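Local coordinates for 39 kDa initiator binding protein (Trichomonas vaginalis, PDB 1PP7), which probably recognises the initiator element of Trichomonas vaginalis core promoters, here through its DNA-binding domain, captured in complex with the ferredoxin initiator, at residues C[64-69]-C[100-105]; C[39-44]-C[55-60]. All coordinates share one frame; numbering follows the deposited sequence.

Interactions 1 and 2 share one antiparallel sheet of an initiator-binding domain with a winged-helix-like fold, and meet where strand 57-59 lies beside strand 65-67; K66 and K68 hydrogen-bond through their backbones to S58 and G56. Interaction 1 is strand on strand: four main-chain hydrogen bonds run through it, one face is buried against helix 80-89, and the other carries lysines and a tryptophan that stay partly exposed. It also reaches a DNA phosphate. Interaction 2 is helix on strand, deeper in the protein, with no direct hydrogen bond between its segments; leucines and a tryptophan do the joining, and its polar chemistry gathers to one side, where H39 binds a zinc ion and T43 holds two waters.

Interaction 1: C[64-69]-C[100-105]; sequences EFKMKK and GGWTQW. With nucleotides of chain B.
F65 and W105 exchange two backbone hydrogen bonds, and M67 and T103 do the same two residues on, making 65-67 and 102-105 antiparallel neighbours at the centre of the four-stranded sheet in this winged-helix-like domain. F65 N gives to W105 O at 2.9 Å, and T103 N gives to M67 O at 2.8 Å. Between them K66 and Q104 form the non-hydrogen-bonded pair.

At the edge of the contact K69, just inside helix 69-76, bends at chi3 (-80°), and NZ makes a weak hydrogen bond of 3.0 Å to OP2 of DA3 of chain B. N84 OD1 also takes a hydrogen bond from this ammonium, so a helix residue helps position a long, flexible cation suited to a phosphate. T103 OG1 turns instead to Q96 O, in strand 93-99.

Lysines sandwich W102. K66 NZ stands 4.7 Å from the centroid of its six-membered ring, 9° off the normal, a cation-pi contact; K68 CG lies against the opposite face, 3.8 Å from the same centroid. A broad indole with a polar N-H suits this half-open surface: water 1 sits at its edge, accepting from both W102 NE1 and K68 NZ.

The face bearing F65, M67, T103 and W105 is buried, with L87 of helix 80-89 packing on M67 and W105. W105 CB rests over the F65 ring, 3.6 Å from CZ. Unbranched and pliable, M67 sets SD obliquely beside the W105 indole, a Met-aromatic contact, and brings its methyl CE over the five-membered ring, a CH-pi contact, 3.6 Å from NE1.

Interaction 2: C[39-44]-C[55-60]; sequences HMLLTY and IGLSWI. With ZN (zinc ion), chain I.
L42 reaches from helix 34-45 into the angle between L57 and W59 of strand 57-59. Its CB only grazes the indole, 4.2 Å from W59 NE1. CG comes closer, standing over the ring face toward the rim at 3.7 Å from NE1, a CH-pi contact. There the chain forks: CD2 stays beside the indole, near CZ2, while CD1, carried over by a chi2 of 10° that nearly eclipses it with CA, meets L57 CG at 3.6 Å. A branched leucine suits the place because its two methyls serve two different partners. L41 adds a second apolar touch, CD1 to L57 CD2 at 3.4 Å.

H39 closes the edge of W59, with NE2 3.9 Å from CZ2. Imidazole can serve two partners at once: ND1 binds zinc at 2.1 Å, and NE2 hydrogen-bonds to T111 O. T43 OG1 gives its proton to H39 O and accepts from water 3, a zinc ligand, and from water 2, which in turn accepts from W59 NE1.

The axes of helix segment 39-44 and strand 57-59 cross at 74°. F65 of strand 65-67 packs on both L42 and L57, while V75 and V72 of helix 69-76 touch L41 and L57 respectively.

Interaction 1: C[64-69]-C[100-105]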
ATOM      1  N   GLU C  64       5.589 -11.392  -1.988  1.00 27.91           N
ATOM      2  CA  GLU C  64       4.522 -10.984  -2.860  1.00 28.34           C
ATOM      3  C   GLU C  64       3.388 -10.506  -1.980  1.00 29.39           C
ATOM      4  O   GLU C  64       3.221 -10.982  -0.857  1.00 32.54           O
ATOM      5  CB  GLU C  64       4.081 -12.189  -3.742  1.00 33.59           C
ATOM      6  CG  GLU C  64       5.296 -12.923  -4.352  1.00 40.06           C
ATOM      7  CD  GLU C  64       4.973 -13.944  -5.488  1.00 49.79           C
ATOM      8  OE1 GLU C  64       5.962 -14.517  -6.057  1.00 45.52           O
ATOM      9  OE2 GLU C  64       3.762 -14.173  -5.813  1.00 51.00           O
ATOM     10  N   PHE C  65       2.609  -9.557  -2.473  1.00 29.26           N
ATOM     11  CA  PHE C  65       1.456  -9.048  -1.733  1.00 24.04           C
ATOM     12  C   PHE C  65       0.325  -8.909  -2.730  1.00 22.65           C
ATOM     13  O   PHE C  65       0.531  -8.903  -3.943  1.00 20.57           O
ATOM     14  CB  PHE C  65       1.737  -7.673  -1.046  1.00 26.54           C
ATOM     15  CG  PHE C  65       2.104  -6.527  -1.993  1.00 26.28           C
ATOM     16  CD1 PHE C  65       3.451  -6.330  -2.399  1.00 27.39           C
ATOM     17  CD2 PHE C  65       1.149  -5.582  -2.368  1.00 24.67           C
ATOM     18  CE1 PHE C  65       3.833  -5.222  -3.144  1.00 26.16           C
ATOM     19  CE2 PHE C  65       1.509  -4.448  -3.121  1.00 26.10           C
ATOM     20  CZ  PHE C  65       2.860  -4.266  -3.511  1.00 31.67           C
ATOM     21  N   LYS C  66      -0.887  -8.824  -2.207  1.00 21.87           N
ATOM     22  CA  LYS C  66      -2.032  -8.664  -3.045  1.00 21.76           C
ATOM     23  C   LYS C  66      -2.692  -7.459  -2.485  1.00 23.97           C
ATOM     24  O   LYS C  66      -2.485  -7.142  -1.310  1.00 21.90           O
ATOM     25  CB  LYS C  66      -2.967  -9.860  -2.948  1.00 21.72           C
ATOM     26  CG  LYS C  66      -3.397 -10.254  -1.515  1.00 28.68           C
ATOM     27  CD  LYS C  66      -4.592 -11.218  -1.646  1.00 30.43           C
ATOM     28  CE  LYS C  66      -4.712 -12.205  -0.462  1.00 39.46           C
ATOM     29  NZ  LYS C  66      -6.062 -12.961  -0.451  1.00 39.89           N
ATOM     30  N   MET C  67      -3.508  -6.795  -3.302  1.00 27.01           N
ATOM     31  CA  MET C  67      -4.182  -5.610  -2.831  1.00 30.67           C
ATOM     32  C   MET C  67      -5.381  -5.336  -3.694  1.00 31.88           C
ATOM     33  O   MET C  67      -5.528  -5.931  -4.755  1.00 29.74           O
ATOM     34  CB  MET C  67      -3.220  -4.385  -2.872  1.00 32.87           C
ATOM     35  CG  MET C  67      -2.990  -3.753  -4.251  1.00 31.35           C
ATOM     36  SD  MET C  67      -1.928  -2.213  -4.133  1.00 39.57           S
ATOM     37  CE  MET C  67      -0.510  -2.683  -4.967  1.00 22.48           C
ATOM     38  N   LYS C  68      -6.262  -4.469  -3.186  1.00 34.81           N
ATOM     39  CA  LYS C  68      -7.408  -3.992  -3.927  1.00 36.59           C
ATOM     40  C   LYS C  68      -7.000  -2.516  -4.190  1.00 35.31           C
ATOM     41  O   LYS C  68      -7.109  -1.657  -3.314  1.00 33.30           O
ATOM     42  CB  LYS C  68      -8.663  -4.102  -3.064  1.00 43.26           C
ATOM     43  CG  LYS C  68      -9.176  -5.525  -2.919  1.00 50.53           C
ATOM     44  CD  LYS C  68     -10.644  -5.538  -2.528  1.00 57.15           C
ATOM     45  CE  LYS C  68     -11.163  -6.985  -2.416  1.00 64.62           C
ATOM     46  NZ  LYS C  68     -12.664  -7.175  -2.356  1.00 67.25           N
ATOM     47  N   LYS C  69      -6.500  -2.213  -5.381  1.00 34.07           N
ATOM     48  CA  LYS C  69      -6.045  -0.836  -5.632  1.00 35.98           C
ATOM     49  C   LYS C  69      -7.102   0.216  -5.338  1.00 36.69           C
ATOM     50  O   LYS C  69      -6.809   1.269  -4.784  1.00 35.43           O
ATOM     51  CB  LYS C  69      -5.528  -0.689  -7.058  1.00 24.64           C
ATOM     52  CG  LYS C  69      -4.370  -1.596  -7.275  1.00 25.68           C
ATOM     53  CD  LYS C  69      -3.673  -1.322  -8.547  1.00 22.65           C
ATOM     54  CE  LYS C  69      -4.414  -1.964  -9.709  1.00 20.36           C
ATOM     55  NZ  LYS C  69      -3.941  -1.340 -10.977  1.00 24.09           N
ATOM     56  N   GLY C 100     -11.997  -9.695  -9.079  1.00 43.93           N
ATOM     57  CA  GLY C 100     -12.806  -9.265  -7.962  1.00 39.52           C
ATOM     58  C   GLY C 100     -12.054  -8.191  -7.234  1.00 42.22           C
ATOM     59  O   GLY C 100     -11.991  -8.174  -5.999  1.00 47.86           O
ATOM     60  N   GLY C 101     -11.437  -7.306  -8.007  1.00 42.86           N
ATOM     61  CA  GLY C 101     -10.679  -6.203  -7.430  1.00 40.87           C
ATOM     62  C   GLY C 101      -9.325  -6.513  -6.798  1.00 38.99           C
ATOM     63  O   GLY C 101      -8.659  -5.642  -6.234  1.00 42.42           O
ATOM     64  N   TRP C 102      -8.913  -7.760  -6.845  1.00 36.31           N
ATOM     65  CA  TRP C 102      -7.644  -8.096  -6.245  1.00 36.04           C
ATOM     66  C   TRP C 102      -6.576  -8.185  -7.316  1.00 35.76           C
ATOM     67  O   TRP C 102      -6.809  -8.714  -8.423  1.00 36.58           O
ATOM     68  CB  TRP C 102      -7.720  -9.423  -5.524  1.00 33.47           C
ATOM     69  CG  TRP C 102      -8.458  -9.343  -4.276  1.00 35.00           C
ATOM     70  CD1 TRP C 102      -9.770  -9.648  -4.074  1.00 30.56           C
ATOM     71  CD2 TRP C 102      -7.912  -9.002  -3.004  1.00 34.00           C
ATOM     72  NE1 TRP C 102     -10.076  -9.534  -2.735  1.00 35.68           N
ATOM     73  CE2 TRP C 102      -8.963  -9.140  -2.051  1.00 35.23           C
ATOM     74  CE3 TRP C 102      -6.633  -8.601  -2.569  1.00 24.61           C
ATOM     75  CZ2 TRP C 102      -8.779  -8.888  -0.681  1.00 33.36           C
ATOM     76  CZ3 TRP C 102      -6.446  -8.348  -1.233  1.00 28.23           C
ATOM     77  CH2 TRP C 102      -7.520  -8.493  -0.289  1.00 36.00           C
ATOM     78  N   THR C 103      -5.402  -7.696  -6.965  1.00 30.70           N
ATOM     79  CA  THR C 103      -4.297  -7.704  -7.867  1.00 31.44           C
ATOM     80  C   THR C 103      -3.104  -8.182  -7.009  1.00 34.34           C
ATOM     81  O   THR C 103      -3.161  -8.077  -5.779  1.00 33.76           O
ATOM     82  CB  THR C 103      -4.303  -6.270  -8.531  1.00 32.05           C
ATOM     83  OG1 THR C 103      -4.044  -6.398  -9.932  1.00 36.14           O
ATOM     84  CG2 THR C 103      -3.461  -5.290  -7.864  1.00 14.76           C
ATOM     85  N   GLN C 104      -2.090  -8.815  -7.621  1.00 35.39           N
ATOM     86  CA  GLN C 104      -0.933  -9.323  -6.863  1.00 30.04           C
ATOM     87  C   GLN C 104       0.322  -8.711  -7.350  1.00 30.02           C
ATOM     88  O   GLN C 104       0.428  -8.410  -8.545  1.00 25.81           O
ATOM     89  CB  GLN C 104      -0.818 -10.815  -7.004  1.00 39.49           C
ATOM     90  CG  GLN C 104      -1.161 -11.546  -5.741  1.00 43.98           C
ATOM     91  CD  GLN C 104      -1.361 -12.990  -5.986  1.00 47.70           C
ATOM     92  OE1 GLN C 104      -0.471 -13.662  -6.537  1.00 48.84           O
ATOM     93  NE2 GLN C 104      -2.547 -13.505  -5.591  1.00 50.08           N
ATOM     94  N   TRP C 105       1.297  -8.574  -6.439  1.00 28.00           N
ATOM     95  CA  TRP C 105       2.551  -7.887  -6.740  1.00 25.38           C
ATOM     96  C   TRP C 105       3.831  -8.322  -6.084  1.00 26.97           C
ATOM     97  O   TRP C 105       3.802  -8.960  -5.060  1.00 28.36           O
ATOM     98  CB  TRP C 105       2.434  -6.398  -6.380  1.00 25.72           C
ATOM     99  CG  TRP C 105       1.298  -5.732  -7.005  1.00 29.10           C
ATOM    100  CD1 TRP C 105      -0.006  -5.880  -6.668  1.00 26.19           C
ATOM    101  CD2 TRP C 105       1.329  -4.869  -8.145  1.00 25.81           C
ATOM    102  NE1 TRP C 105      -0.785  -5.188  -7.515  1.00 29.95           N
ATOM    103  CE2 TRP C 105      -0.003  -4.545  -8.440  1.00 28.39           C
ATOM    104  CE3 TRP C 105       2.346  -4.342  -8.935  1.00 25.08           C
ATOM    105  CZ2 TRP C 105      -0.360  -3.705  -9.511  1.00 25.26           C
ATOM    106  CZ3 TRP C 105       2.004  -3.519  -9.998  1.00 25.58           C
ATOM    107  CH2 TRP C 105       0.655  -3.211 -10.277  1.00 27.00           C
TER
ATOM    108  P    DA B   3      -5.934  -3.680 -13.276  1.00 42.62           P
ATOM    109  OP1  DA B   3      -5.176  -4.966 -13.157  1.00 36.25           O
ATOM    110  OP2  DA B   3      -6.260  -2.878 -12.073  1.00 39.70           O
ATOM    111  O5'  DA B   3      -5.135  -2.725 -14.254  1.00 40.74           O
ATOM    112  C5'  DA B   3      -4.385  -3.277 -15.326  1.00 34.58           C
ATOM    113  C4'  DA B   3      -3.803  -2.159 -16.155  1.00 40.17           C
ATOM    114  O4'  DA B   3      -4.845  -1.349 -16.758  1.00 38.71           O
ATOM    115  C3'  DA B   3      -2.885  -1.169 -15.425  1.00 36.38           C
ATOM    116  O3'  DA B   3      -1.896  -0.897 -16.386  1.00 38.91           O
ATOM    117  C2'  DA B   3      -3.751   0.068 -15.309  1.00 34.19           C
ATOM    118  C1'  DA B   3      -4.455   0.000 -16.643  1.00 34.15           C
ATOM    119  N9   DA B   3      -5.619   0.870 -16.841  1.00 31.05           N
ATOM    120  C8   DA B   3      -6.600   1.254 -15.948  1.00 32.30           C
ATOM    121  N7   DA B   3      -7.484   2.095 -16.459  1.00 27.49           N
ATOM    122  C5   DA B   3      -7.057   2.272 -17.763  1.00 28.91           C
ATOM    123  C6   DA B   3      -7.553   3.070 -18.827  1.00 30.73           C
ATOM    124  N6   DA B   3      -8.640   3.852 -18.729  1.00 26.28           N
ATOM    125  N1   DA B   3      -6.876   3.037 -20.008  1.00 30.07           N
ATOM    126  C2   DA B   3      -5.782   2.248 -20.105  1.00 28.07           C
ATOM    127  N3   DA B   3      -5.225   1.448 -19.176  1.00 30.48           N
ATOM    128  C4   DA B   3      -5.917   1.512 -18.018  1.00 27.65           C
TER
HETATM  129  O   HOH W   1     -13.306  -9.914  -2.468  1.00 46.29           O

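Interaction 2: C[39-44]-C[55-60]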
ATOM      1  N   HIS C  39       4.882   0.231   2.189  1.00 21.64           N
ATOM      2  CA  HIS C  39       5.502  -0.682   3.110  1.00 24.83           C
ATOM      3  C   HIS C  39       5.029  -0.502   4.527  1.00 26.99           C
ATOM      4  O   HIS C  39       4.748  -1.504   5.221  1.00 27.71           O
ATOM      5  CB  HIS C  39       7.045  -0.623   3.015  1.00 28.98           C
ATOM      6  CG  HIS C  39       7.717  -1.894   3.428  1.00 27.02           C
ATOM      7  ND1 HIS C  39       8.150  -2.125   4.722  1.00 26.29           N
ATOM      8  CD2 HIS C  39       7.901  -3.060   2.756  1.00 26.79           C
ATOM      9  CE1 HIS C  39       8.568  -3.379   4.830  1.00 29.46           C
ATOM     10  NE2 HIS C  39       8.427  -3.970   3.651  1.00 26.98           N
ATOM     11  N   MET C  40       4.933   0.739   4.996  1.00 28.03           N
ATOM     12  CA  MET C  40       4.438   0.909   6.375  1.00 27.87           C
ATOM     13  C   MET C  40       2.998   0.449   6.464  1.00 23.58           C
ATOM     14  O   MET C  40       2.593   0.001   7.488  1.00 23.98           O
ATOM     15  CB  MET C  40       4.451   2.356   6.808  1.00 29.36           C
ATOM     16  CG  MET C  40       5.819   2.918   6.874  1.00 53.83           C
ATOM     17  SD  MET C  40       5.773   4.692   7.299  1.00 72.21           S
ATOM     18  CE  MET C  40       6.525   5.531   5.795  1.00 65.30           C
ATOM     19  N   LEU C  41       2.239   0.587   5.381  1.00 21.15           N
ATOM     20  CA  LEU C  41       0.835   0.243   5.375  1.00 26.45           C
ATOM     21  C   LEU C  41       0.688  -1.259   5.509  1.00 26.20           C
ATOM     22  O   LEU C  41      -0.020  -1.750   6.340  1.00 26.78           O
ATOM     23  CB  LEU C  41       0.199   0.683   4.059  1.00 28.78           C
ATOM     24  CG  LEU C  41      -1.085   1.471   4.198  1.00 30.82           C
ATOM     25  CD1 LEU C  41      -2.075   1.086   3.115  1.00 34.17           C
ATOM     26  CD2 LEU C  41      -1.675   1.191   5.567  1.00 36.65           C
ATOM     27  N   LEU C  42       1.418  -1.950   4.653  1.00 27.80           N
ATOM     28  CA  LEU C  42       1.504  -3.383   4.560  1.00 24.59           C
ATOM     29  C   LEU C  42       1.943  -3.927   5.929  1.00 29.41           C
ATOM     30  O   LEU C  42       1.304  -4.833   6.508  1.00 32.16           O
ATOM     31  CB  LEU C  42       2.540  -3.661   3.500  1.00 21.63           C
ATOM     32  CG  LEU C  42       2.429  -4.691   2.395  1.00 25.43           C
ATOM     33  CD1 LEU C  42       1.077  -5.309   2.264  1.00 24.05           C
ATOM     34  CD2 LEU C  42       2.891  -4.017   1.146  1.00 21.74           C
ATOM     35  N   THR C  43       3.011  -3.347   6.463  1.00 29.96           N
ATOM     36  CA  THR C  43       3.538  -3.745   7.742  1.00 28.43           C
ATOM     37  C   THR C  43       2.463  -3.621   8.813  1.00 32.49           C
ATOM     38  O   THR C  43       2.229  -4.556   9.618  1.00 33.60           O
ATOM     39  CB  THR C  43       4.744  -2.886   8.132  1.00 31.91           C
ATOM     40  OG1 THR C  43       5.834  -3.149   7.230  1.00 36.68           O
ATOM     41  CG2 THR C  43       5.208  -3.230   9.562  1.00 32.35           C
ATOM     42  N   TYR C  44       1.764  -2.499   8.824  1.00 29.32           N
ATOM     43  CA  TYR C  44       0.770  -2.362   9.856  1.00 33.90           C
ATOM     44  C   TYR C  44      -0.480  -3.224   9.657  1.00 35.90           C
ATOM     45  O   TYR C  44      -1.045  -3.743  10.611  1.00 35.55           O
ATOM     46  CB  TYR C  44       0.378  -0.892  10.051  1.00 34.59           C
ATOM     47  CG  TYR C  44      -0.891  -0.740  10.855  1.00 37.01           C
ATOM     48  CD1 TYR C  44      -2.131  -0.687  10.210  1.00 32.52           C
ATOM     49  CD2 TYR C  44      -0.863  -0.681  12.274  1.00 37.87           C
ATOM     50  CE1 TYR C  44      -3.319  -0.572  10.937  1.00 37.05           C
ATOM     51  CE2 TYR C  44      -2.062  -0.568  13.022  1.00 35.79           C
ATOM     52  CZ  TYR C  44      -3.292  -0.512  12.345  1.00 37.87           C
ATOM     53  OH  TYR C  44      -4.494  -0.379  13.020  1.00 38.18           O
ATOM     54  N   ILE C  55      -9.591  -3.256   3.739  1.00 46.51           N
ATOM     55  CA  ILE C  55      -8.805  -2.552   2.742  1.00 44.45           C
ATOM     56  C   ILE C  55      -8.305  -3.499   1.638  1.00 43.71           C
ATOM     57  O   ILE C  55      -8.553  -3.293   0.435  1.00 44.42           O
ATOM     58  CB  ILE C  55      -7.628  -1.809   3.364  1.00 42.37           C
ATOM     59  CG1 ILE C  55      -8.138  -0.838   4.419  1.00 42.98           C
ATOM     60  CG2 ILE C  55      -6.888  -1.038   2.280  1.00 39.57           C
ATOM     61  CD1 ILE C  55      -7.024  -0.063   5.127  1.00 44.68           C
ATOM     62  N   GLY C  56      -7.619  -4.552   2.019  1.00 39.94           N
ATOM     63  CA  GLY C  56      -7.178  -5.451   0.979  1.00 40.32           C
ATOM     64  C   GLY C  56      -5.783  -5.018   0.571  1.00 38.13           C
ATOM     65  O   GLY C  56      -5.595  -4.345  -0.445  1.00 37.67           O
ATOM     66  N   LEU C  57      -4.826  -5.400   1.414  1.00 34.72           N
ATOM     67  CA  LEU C  57      -3.419  -5.133   1.259  1.00 31.90           C
ATOM     68  C   LEU C  57      -2.729  -6.048   2.258  1.00 32.09           C
ATOM     69  O   LEU C  57      -2.695  -5.737   3.441  1.00 31.47           O
ATOM     70  CB  LEU C  57      -3.109  -3.673   1.577  1.00 30.58           C
ATOM     71  CG  LEU C  57      -1.686  -3.254   1.262  1.00 28.85           C
ATOM     72  CD1 LEU C  57      -1.365  -3.787  -0.107  1.00 28.46           C
ATOM     73  CD2 LEU C  57      -1.534  -1.724   1.355  1.00 31.33           C
ATOM     74  N   SER C  58      -2.208  -7.181   1.770  1.00 32.55           N
ATOM     75  CA  SER C  58      -1.506  -8.163   2.609  1.00 34.98           C
ATOM     76  C   SER C  58      -0.465  -9.049   1.905  1.00 31.62           C
ATOM     77  O   SER C  58      -0.546  -9.324   0.713  1.00 29.27           O
ATOM     78  CB  SER C  58      -2.519  -9.061   3.376  1.00 35.61           C
ATOM     79  OG  SER C  58      -3.480  -9.639   2.533  1.00 37.57           O
ATOM     80  N   TRP C  59       0.542  -9.474   2.656  1.00 32.82           N
ATOM     81  CA  TRP C  59       1.564 -10.349   2.081  1.00 33.41           C
ATOM     82  C   TRP C  59       0.995 -11.755   1.877  1.00 36.39           C
ATOM     83  O   TRP C  59       0.251 -12.290   2.719  1.00 37.80           O
ATOM     84  CB  TRP C  59       2.770 -10.474   3.008  1.00 26.78           C
ATOM     85  CG  TRP C  59       3.528  -9.189   3.226  1.00 33.67           C
ATOM     86  CD1 TRP C  59       3.508  -8.404   4.355  1.00 29.90           C
ATOM     87  CD2 TRP C  59       4.455  -8.562   2.313  1.00 26.94           C
ATOM     88  NE1 TRP C  59       4.363  -7.344   4.191  1.00 37.55           N
ATOM     89  CE2 TRP C  59       4.955  -7.418   2.952  1.00 30.94           C
ATOM     90  CE3 TRP C  59       4.907  -8.867   1.023  1.00 30.73           C
ATOM     91  CZ2 TRP C  59       5.869  -6.579   2.357  1.00 24.90           C
ATOM     92  CZ3 TRP C  59       5.819  -8.039   0.425  1.00 27.92           C
ATOM     93  CH2 TRP C  59       6.291  -6.902   1.090  1.00 30.86           C
ATOM     94  N   ILE C  60       1.339 -12.367   0.766  1.00 39.17           N
ATOM     95  CA  ILE C  60       0.902 -13.740   0.548  1.00 40.88           C
ATOM     96  C   ILE C  60       2.186 -14.625   0.740  1.00 42.18           C
ATOM     97  O   ILE C  60       2.115 -15.832   0.906  1.00 45.07           O
ATOM     98  CB  ILE C  60       0.211 -13.879  -0.848  1.00 38.11           C
ATOM     99  CG1 ILE C  60       1.184 -13.560  -1.969  1.00 31.38           C
ATOM    100  CG2 ILE C  60      -0.975 -12.884  -0.930  1.00 36.74           C
ATOM    101  CD1 ILE C  60       0.484 -13.412  -3.291  1.00 39.30           C
TER
HETATM  102 ZN    ZN I 132       8.763  -0.821   6.190  1.00 39.56          ZN
HETATM  103  O   HOH W   2       5.999  -5.678   6.295  1.00 29.93           O
HETATM  104  O   HOH W   3       7.438  -0.901   8.085  1.00 23.36           O